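Alpha-2,3/8-sialyltransferase (Campylobacter jejuni, PDB 1RO7) transfers sialic acid, probably from CMP-NeuAc, to acceptor sugars in alpha-2,3 and alpha-2,8 linkage, using a Rossmann-type fold. Local coordinates at residues 38-43 with 231-236; 144-149 with 204-209. The protein carries 1 engineered substitution. All coordinates share one frame; numbering follows the deposited sequence.

Interaction 1: 38-43 with 231-236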
# COMPACT_ATOMS: atom_id res chain seq x y z
N LYS A 38 39.27 2.80 21.31
CA LYS A 38 38.93 3.41 22.60
C LYS A 38 37.50 3.90 22.49
O LYS A 38 37.04 4.24 21.40
CB LYS A 38 39.85 4.60 22.89
CG LYS A 38 41.33 4.30 22.73
CD LYS A 38 42.16 5.56 22.90
CE LYS A 38 43.63 5.26 22.71
NZ LYS A 38 44.08 4.18 23.64
N TYR A 39 36.78 3.94 23.61
CA TYR A 39 35.41 4.42 23.59
C TYR A 39 35.42 5.95 23.56
O TYR A 39 35.06 6.60 24.54
CB TYR A 39 34.63 3.92 24.81
CG TYR A 39 34.26 2.46 24.73
CD1 TYR A 39 34.89 1.52 25.54
CD2 TYR A 39 33.26 2.02 23.85
CE1 TYR A 39 34.54 0.17 25.49
CE2 TYR A 39 32.91 0.67 23.79
CZ TYR A 39 33.55 -0.25 24.61
OH TYR A 39 33.19 -1.58 24.57
N TYR A 40 35.85 6.50 22.43
CA TYR A 40 35.93 7.94 22.25
C TYR A 40 34.65 8.67 22.61
O TYR A 40 34.67 9.88 22.85
CB TYR A 40 36.32 8.26 20.81
CG TYR A 40 37.70 7.76 20.43
CD1 TYR A 40 38.84 8.25 21.07
CD2 TYR A 40 37.86 6.78 19.46
CE1 TYR A 40 40.11 7.77 20.75
CE2 TYR A 40 39.12 6.29 19.14
CZ TYR A 40 40.24 6.79 19.78
OH TYR A 40 41.49 6.29 19.47
N LEU A 41 33.53 7.96 22.65
CA LEU A 41 32.26 8.58 22.98
C LEU A 41 31.38 7.72 23.87
O LEU A 41 30.17 7.90 23.94
CB LEU A 41 31.49 8.96 21.71
CG LEU A 41 32.13 10.09 20.89
CD1 LEU A 41 31.38 10.28 19.58
CD2 LEU A 41 32.11 11.38 21.71
N GLY A 42 32.00 6.77 24.56
CA GLY A 42 31.26 5.90 25.45
C GLY A 42 30.70 4.67 24.76
O GLY A 42 30.78 4.55 23.53
N LYS A 43 30.15 3.76 25.55
CA LYS A 43 29.58 2.52 25.03
C LYS A 43 28.12 2.65 24.64
O LYS A 43 27.59 1.84 23.88
CB LYS A 43 29.69 1.41 26.07
CG LYS A 43 31.08 1.14 26.62
CD LYS A 43 31.00 0.01 27.63
CE LYS A 43 32.36 -0.33 28.21
NZ LYS A 43 32.27 -1.44 29.20
N PHE A 231 35.90 13.96 30.42
CA PHE A 231 35.15 12.80 29.97
C PHE A 231 35.68 11.45 30.45
O PHE A 231 34.93 10.66 31.04
CB PHE A 231 35.07 12.80 28.44
CG PHE A 231 34.35 11.61 27.87
CD1 PHE A 231 33.02 11.36 28.20
CD2 PHE A 231 34.99 10.74 27.00
CE1 PHE A 231 32.34 10.26 27.67
CE2 PHE A 231 34.33 9.63 26.47
CZ PHE A 231 33.00 9.40 26.81
N ILE A 232 36.95 11.18 30.18
CA ILE A 232 37.59 9.92 30.55
C ILE A 232 37.30 8.85 29.49
O ILE A 232 36.21 8.27 29.46
CB ILE A 232 37.11 9.39 31.92
CG1 ILE A 232 37.46 10.39 33.02
CG2 ILE A 232 37.73 8.03 32.21
CD1 ILE A 232 36.97 9.99 34.40
N ILE A 233 38.27 8.61 28.63
CA ILE A 233 38.12 7.63 27.56
C ILE A 233 38.45 6.23 28.07
O ILE A 233 39.55 5.99 28.56
CB ILE A 233 39.06 7.96 26.37
CG1 ILE A 233 38.77 9.36 25.85
CG2 ILE A 233 38.85 6.94 25.26
CD1 ILE A 233 39.22 10.48 26.77
N GLN A 234 37.49 5.32 27.95
CA GLN A 234 37.69 3.95 28.39
C GLN A 234 38.46 3.20 27.31
O GLN A 234 38.24 3.41 26.12
CB GLN A 234 36.35 3.26 28.63
CG GLN A 234 36.49 1.91 29.31
CD GLN A 234 35.19 1.15 29.36
OE1 GLN A 234 34.14 1.69 29.72
NE2 GLN A 234 35.24 -0.14 29.02
N GLU A 235 39.36 2.32 27.73
CA GLU A 235 40.17 1.55 26.80
C GLU A 235 39.38 0.33 26.31
O GLU A 235 38.41 -0.08 26.94
CB GLU A 235 41.45 1.08 27.49
CG GLU A 235 42.59 0.76 26.54
CD GLU A 235 43.41 1.99 26.18
OE1 GLU A 235 42.82 3.02 25.81
OE2 GLU A 235 44.66 1.92 26.27
N LYS A 236 39.81 -0.23 25.18
CA LYS A 236 39.16 -1.41 24.61
C LYS A 236 40.20 -2.50 24.39
O LYS A 236 41.27 -2.25 23.83
CB LYS A 236 38.47 -1.07 23.28
CG LYS A 236 37.24 -0.18 23.43
CD LYS A 236 36.60 0.19 22.09
CE LYS A 236 36.03 -1.03 21.38
NZ LYS A 236 35.47 -0.68 20.04
O HOH W 1 35.07 6.17 27.11

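Interaction 2: 144-149 with 204-209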
# COMPACT_ATOMS: atom_id res chain seq x y z
N GLY A 144 13.83 15.64 16.05
CA GLY A 144 13.58 16.73 16.99
C GLY A 144 14.80 17.39 17.61
O GLY A 144 14.66 18.40 18.32
N TYR A 145 15.99 16.84 17.38
CA TYR A 145 17.22 17.41 17.94
C TYR A 145 17.49 18.79 17.36
O TYR A 145 17.35 19.01 16.16
CB TYR A 145 18.40 16.49 17.63
CG TYR A 145 18.38 15.18 18.39
CD1 TYR A 145 18.82 15.12 19.71
CD2 TYR A 145 17.90 14.02 17.80
CE1 TYR A 145 18.79 13.92 20.43
CE2 TYR A 145 17.85 12.82 18.50
CZ TYR A 145 18.30 12.77 19.81
OH TYR A 145 18.25 11.59 20.51
N LYS A 146 17.89 19.74 18.21
CA LYS A 146 18.16 21.09 17.74
C LYS A 146 19.58 21.59 18.05
O LYS A 146 19.94 22.70 17.66
CB LYS A 146 17.12 22.06 18.31
CG LYS A 146 15.78 21.96 17.59
CD LYS A 146 14.73 22.85 18.22
CE LYS A 146 13.48 22.89 17.35
NZ LYS A 146 12.98 21.53 17.03
N GLU A 147 20.37 20.77 18.72
CA GLU A 147 21.74 21.12 19.05
C GLU A 147 22.62 19.94 18.68
O GLU A 147 22.73 18.97 19.43
CB GLU A 147 21.86 21.43 20.54
CG GLU A 147 23.12 22.17 20.92
CD GLU A 147 22.82 23.38 21.78
OE1 GLU A 147 22.24 23.21 22.87
OE2 GLU A 147 23.17 24.51 21.37
N ILE A 148 23.26 20.03 17.52
CA ILE A 148 24.11 18.95 17.01
C ILE A 148 25.61 19.19 17.09
O ILE A 148 26.13 20.14 16.51
CB ILE A 148 23.75 18.64 15.54
CG1 ILE A 148 22.26 18.29 15.44
CG2 ILE A 148 24.61 17.51 15.01
CD1 ILE A 148 21.78 18.06 14.02
N TYR A 149 26.31 18.31 17.80
CA TYR A 149 27.76 18.40 17.95
C TYR A 149 28.38 17.38 17.01
O TYR A 149 28.14 16.18 17.14
CB TYR A 149 28.16 18.11 19.40
CG TYR A 149 27.63 19.14 20.37
CD1 TYR A 149 28.42 20.22 20.76
CD2 TYR A 149 26.34 19.05 20.87
CE1 TYR A 149 27.93 21.20 21.63
CE2 TYR A 149 25.83 20.02 21.74
CZ TYR A 149 26.63 21.09 22.12
OH TYR A 149 26.13 22.04 22.97
N TYR A 204 16.05 24.44 8.86
CA TYR A 204 15.35 23.91 10.03
C TYR A 204 15.66 24.58 11.37
O TYR A 204 15.23 24.11 12.42
CB TYR A 204 15.59 22.40 10.09
CG TYR A 204 15.06 21.73 8.85
CD1 TYR A 204 13.69 21.66 8.61
CD2 TYR A 204 15.92 21.26 7.86
CE1 TYR A 204 13.18 21.16 7.42
CE2 TYR A 204 15.42 20.75 6.66
CZ TYR A 204 14.05 20.70 6.45
OH TYR A 204 13.54 20.22 5.27
N LYS A 205 16.39 25.68 11.31
CA LYS A 205 16.73 26.44 12.50
C LYS A 205 17.27 25.60 13.66
O LYS A 205 16.68 25.55 14.73
CB LYS A 205 15.50 27.23 12.96
CG LYS A 205 15.06 28.26 11.93
CD LYS A 205 13.79 28.98 12.35
CE LYS A 205 13.46 30.10 11.37
NZ LYS A 205 13.36 29.59 9.97
N ILE A 206 18.40 24.95 13.42
CA ILE A 206 19.05 24.14 14.44
C ILE A 206 20.47 24.67 14.57
O ILE A 206 20.94 25.40 13.71
CB ILE A 206 19.07 22.63 14.05
CG1 ILE A 206 19.71 22.43 12.67
CG2 ILE A 206 17.65 22.09 14.05
CD1 ILE A 206 21.23 22.48 12.67
N LYS A 207 21.15 24.30 15.65
CA LYS A 207 22.51 24.77 15.87
C LYS A 207 23.54 23.66 15.73
O LYS A 207 23.39 22.59 16.32
CB LYS A 207 22.63 25.41 17.26
CG LYS A 207 24.01 25.96 17.56
CD LYS A 207 24.40 27.05 16.57
CE LYS A 207 25.76 27.63 16.89
NZ LYS A 207 26.13 28.70 15.93
N LEU A 208 24.58 23.93 14.96
CA LEU A 208 25.65 22.96 14.73
C LEU A 208 26.92 23.39 15.47
O LEU A 208 27.19 24.58 15.61
CB LEU A 208 25.95 22.83 13.24
CG LEU A 208 24.82 22.37 12.31
CD1 LEU A 208 25.33 22.35 10.88
CD2 LEU A 208 24.33 20.99 12.72
N TYR A 209 27.68 22.41 15.94
CA TYR A 209 28.93 22.67 16.65
C TYR A 209 29.99 21.67 16.21
O TYR A 209 29.67 20.62 15.64
CB TYR A 209 28.71 22.55 18.16
CG TYR A 209 27.95 23.70 18.78
CD1 TYR A 209 28.48 25.00 18.75
CD2 TYR A 209 26.73 23.50 19.40
CE1 TYR A 209 27.80 26.06 19.33
CE2 TYR A 209 26.04 24.56 19.99
CZ TYR A 209 26.58 25.84 19.95
OH TYR A 209 25.91 26.88 20.54

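Interaction 1: 38-43 with 231-236
Lys38 and Glu235 face each other in a short antiparallel pairing, their CA atoms 4.8 Å apart. The Lys38 side chain can be followed outward. Its CB presses on Ile233 CG2 at 3.5 Å, closer than usual van der Waals contact. CG passes 3.7 Å from Glu235 OE1, and CD and CE keep alongside the glutamate. At the end the chain bends (chi4 -56°), which turns NZ toward Glu235 OE1 for a salt bridge of 2.8 Å. The ammonium approaches from above the carboxylate plane, 40° out of it.

One residue on, Tyr39 N donates to Gln234 O over 3.0 Å in an almost straight bond (166° at the hydrogen). On the other side of the same pair a water is inserted: it donates to Tyr39 O and accepts from Gln234 N, so the second backbone link is made through water as the chains diverge.

The Tyr39 ring is clamped between two lysine chains. Lys236 crosses it at about a right angle and sets CG 3.8 Å from the ring centroid in a CH-pi contact, while Lys43 CG covers the opposite face. The methylenes do the clamping; Lys236 NZ adds at most a weak, long cation-pi attraction and bonds Glu36 O and Tyr71 OH.

At the other end, the edge of the Phe231 ring meets the turn that follows Tyr39. CZ lies 3.6 Å from Gly42 N, whose bond to Tyr39 O holds the turn closed, and CE2 is near the carbonyls of Tyr39 and Tyr40.

The contact thus ties a late chain segment to the turn leading into strand 44-50 of the central parallel sheet. Tyr39 OH reaches Glu70 O just before strand 72-78, and Leu41 packs on Ile5 and Ala7 of strand 3-7.

Interaction 2: 144-149 with 204-209
The edge of the parallel, Rossmann-type sheet is formed here: strand 207-209 runs beside strand 147-149, its direction inclined by 17° and its axis 4.7 Å away. The chain between them passes through helix 190-204. Three backbone bonds fix the register: Lys207 N to Lys146 O, Ile148 N to Lys207 O, and Tyr209 N to Ile148 O, each 2.8 Å. The first is nearly straight at the hydrogen, whereas the last is bent to 140°.

On one face Ile148 and Leu208 lie side by side, with CB of the isoleucine 3.7 Å from Leu208 CD2. Helices cover this face: Ile148 touches Ile141 of helix 132-143, and Leu208 touches Leu197 of helix 190-204. Ile206, just before the strand, also reaches Ile141, while its CG2 packs 3.7 Å from Tyr145 O.

The other face carries Glu147, Lys207, Tyr149 and Tyr209. Lys207 turns its ammonium away to a salt bridge with Glu222. The Tyr149 and Tyr209 rings are nearly parallel, 22° between planes, but displaced, with centroids 5.0 Å apart and little overlap; Tyr209 CD2 comes over one face of the Tyr149 ring. With CG anti to the backbone N, Glu147 sends that atom to the edge of the Tyr209 ring, in its plane, and its carboxylate oxygen OE2 lies 3.2 Å from Tyr209 CE2.

Interaction 2 is nested along the chain inside the loop closed by interaction 1: strand 207-210 is followed by strand 234-235, the next strand in the sequence. Their centres are 24 Å apart, and the nearest atoms, about 7 Å apart, do not touch. Strand 3-7 connects the two, since Leu41 of interaction 1 packs on it and Tyr149 of interaction 2 is hydrogen-bonded to it. At about 11 Å for the Leu41 side chain and about 12 Å for that of Ile148, these two residues lie beyond direct contact with the bound donor analogue CMP-3FNeuAc.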